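Carbohydrate kinase (Agrobacterium tumefaciens, PDB 2NWH) probably transfers a phosphate group from ATP to a sugar or related substrate. Local coordinates at residues Val220-Arg223 and Glu227-Ala230. Residues are numbered along the deposited sequence; the frame is centred on the assembly and turned at random.
Sequences VVTR and EVVA
A beta hairpin in the large central sheet brings Val220-Arg223 against Glu227-Ala230, with three residues between them. Val221 and Val229 form one hydrogen-bonded pair: Val221 N reaches Val229 O at 2.9 Å, and Val229 N returns an almost straight bond (170°) to Val221 O, both donors lying in the carbonyl plane. Arg223 and Glu227 make the second such pair nearer the turn. Here Arg223 N sits 2.7 Å from Glu227 O, while the return bond from Glu227 N to Arg223 O is longer at 3.2 Å, and both donors are tilted out of the carbonyl plane.

On the face of Val220, Thr222, Val228 and Ala230, Val228 CG1, anti to its own N (chi1 -163°), meets Val220 CG1 at 3.6 Å and Thr222 CG2 at 3.9 Å. Met257 and Tyr261 of helix 255-266 cover Val220 on this side. On the other face, Val229 CG1 packs on Val221 CB at 3.8 Å, where Trp207 and Leu211 of helix 207-213 touch Val221 and Pro208 touches Val229.

The Arg223 and Glu227 side chains run alongside each other, Glu227 OE2 touching Arg223 CD at 3.3 Å. The guanidinium of Arg223 and the carboxylate of Glu227 are turned 83° to each other, nearly perpendicular, and Arg223 NH2 lies 3.9 Å from Glu227 OE2, a long salt bridge.

Strand 219-223 runs parallel to 185-189, and the hairpin starts the antiparallel edge that follows the parallel strands in the alpha/beta core of ribokinase-like folds.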
ATOM      1  N   VAL A 220      -7.053  -7.553  -6.389  1.00 30.55           N
ATOM      2  CA  VAL A 220      -7.823  -6.416  -6.836  1.00 31.01           C
ATOM      3  C   VAL A 220      -7.040  -5.698  -7.937  1.00 31.70           C
ATOM      4  O   VAL A 220      -5.846  -5.401  -7.773  1.00 32.48           O
ATOM      5  CB  VAL A 220      -8.081  -5.457  -5.682  1.00 30.96           C
ATOM      6  CG1 VAL A 220      -8.836  -4.199  -6.168  1.00 30.85           C
ATOM      7  CG2 VAL A 220      -8.827  -6.177  -4.591  1.00 29.78           C
ATOM      8  N   VAL A 221      -7.699  -5.430  -9.068  1.00 31.62           N
ATOM      9  CA  VAL A 221      -7.050  -4.652 -10.106  1.00 31.88           C
ATOM     10  C   VAL A 221      -7.895  -3.418 -10.425  1.00 33.12           C
ATOM     11  O   VAL A 221      -9.104  -3.521 -10.692  1.00 31.02           O
ATOM     12  CB  VAL A 221      -6.723  -5.498 -11.364  1.00 31.80           C
ATOM     13  CG1 VAL A 221      -6.018  -4.651 -12.414  1.00 31.61           C
ATOM     14  CG2 VAL A 221      -5.853  -6.722 -10.996  1.00 31.16           C
ATOM     15  N   THR A 222      -7.265  -2.247 -10.355  1.00 34.07           N
ATOM     16  CA  THR A 222      -7.967  -1.002 -10.642  1.00 35.33           C
ATOM     17  C   THR A 222      -7.611  -0.471 -12.036  1.00 36.33           C
ATOM     18  O   THR A 222      -6.475  -0.666 -12.506  1.00 36.58           O
ATOM     19  CB  THR A 222      -7.648   0.082  -9.614  1.00 35.64           C
ATOM     20  OG1 THR A 222      -6.279   0.467  -9.753  1.00 36.31           O
ATOM     21  CG2 THR A 222      -7.888  -0.407  -8.181  1.00 34.33           C
ATOM     22  N   ARG A 223      -8.572   0.203 -12.683  1.00 36.86           N
ATOM     23  CA  ARG A 223      -8.328   0.856 -13.975  1.00 37.76           C
ATOM     24  C   ARG A 223      -8.959   2.252 -14.083  1.00 38.15           C
ATOM     25  O   ARG A 223     -10.190   2.403 -14.045  1.00 38.04           O
ATOM     26  CB  ARG A 223      -8.814  -0.012 -15.132  1.00 37.96           C
ATOM     27  CG  ARG A 223      -8.522   0.612 -16.495  1.00 39.28           C
ATOM     28  CD  ARG A 223      -9.280  -0.049 -17.607  1.00 42.02           C
ATOM     29  NE  ARG A 223      -8.691  -1.316 -18.029  1.00 44.14           N
ATOM     30  CZ  ARG A 223      -9.200  -2.085 -18.993  1.00 46.62           C
ATOM     31  NH1 ARG A 223      -8.605  -3.230 -19.322  1.00 47.37           N
ATOM     32  NH2 ARG A 223     -10.308  -1.716 -19.628  1.00 47.25           N
ATOM     33  N   GLU A 227     -13.128   1.879 -12.856  1.00 35.47           N
ATOM     34  CA  GLU A 227     -13.259   0.413 -13.026  1.00 34.57           C
ATOM     35  C   GLU A 227     -12.371  -0.366 -12.049  1.00 33.61           C
ATOM     36  O   GLU A 227     -11.172  -0.077 -11.923  1.00 32.70           O
ATOM     37  CB  GLU A 227     -12.973  -0.062 -14.458  1.00 35.36           C
ATOM     38  CG  GLU A 227     -13.519   0.810 -15.565  1.00 36.40           C
ATOM     39  CD  GLU A 227     -13.247   0.251 -16.960  1.00 41.33           C
ATOM     40  OE1 GLU A 227     -13.863  -0.779 -17.342  1.00 42.26           O
ATOM     41  OE2 GLU A 227     -12.432   0.859 -17.692  1.00 41.85           O
ATOM     42  N   VAL A 228     -12.966  -1.342 -11.366  1.00 32.63           N
ATOM     43  CA  VAL A 228     -12.228  -2.183 -10.405  1.00 32.20           C
ATOM     44  C   VAL A 228     -12.734  -3.613 -10.474  1.00 32.26           C
ATOM     45  O   VAL A 228     -13.941  -3.833 -10.518  1.00 32.35           O
ATOM     46  CB  VAL A 228     -12.420  -1.729  -8.942  1.00 32.26           C
ATOM     47  CG1 VAL A 228     -11.316  -2.365  -8.052  1.00 29.89           C
ATOM     48  CG2 VAL A 228     -12.436  -0.205  -8.808  1.00 33.53           C
ATOM     49  N   VAL A 229     -11.810  -4.576 -10.467  1.00 32.29           N
ATOM     50  CA  VAL A 229     -12.152  -5.987 -10.379  1.00 32.67           C
ATOM     51  C   VAL A 229     -11.541  -6.585  -9.095  1.00 32.97           C
ATOM     52  O   VAL A 229     -10.413  -6.235  -8.722  1.00 32.50           O
ATOM     53  CB  VAL A 229     -11.732  -6.745 -11.676  1.00 32.56           C
ATOM     54  CG1 VAL A 229     -10.215  -6.769 -11.869  1.00 33.57           C
ATOM     55  CG2 VAL A 229     -12.330  -8.158 -11.733  1.00 33.60           C
ATOM     56  N   ALA A 230     -12.319  -7.413  -8.392  1.00 32.75           N
ATOM     57  CA  ALA A 230     -11.832  -8.138  -7.208  1.00 33.06           C
ATOM     58  C   ALA A 230     -12.077  -9.612  -7.428  1.00 33.74           C
ATOM     59  O   ALA A 230     -13.057  -9.980  -8.071  1.00 33.37           O
ATOM     60  CB  ALA A 230     -12.528  -7.673  -5.967  1.00 32.41           C
TER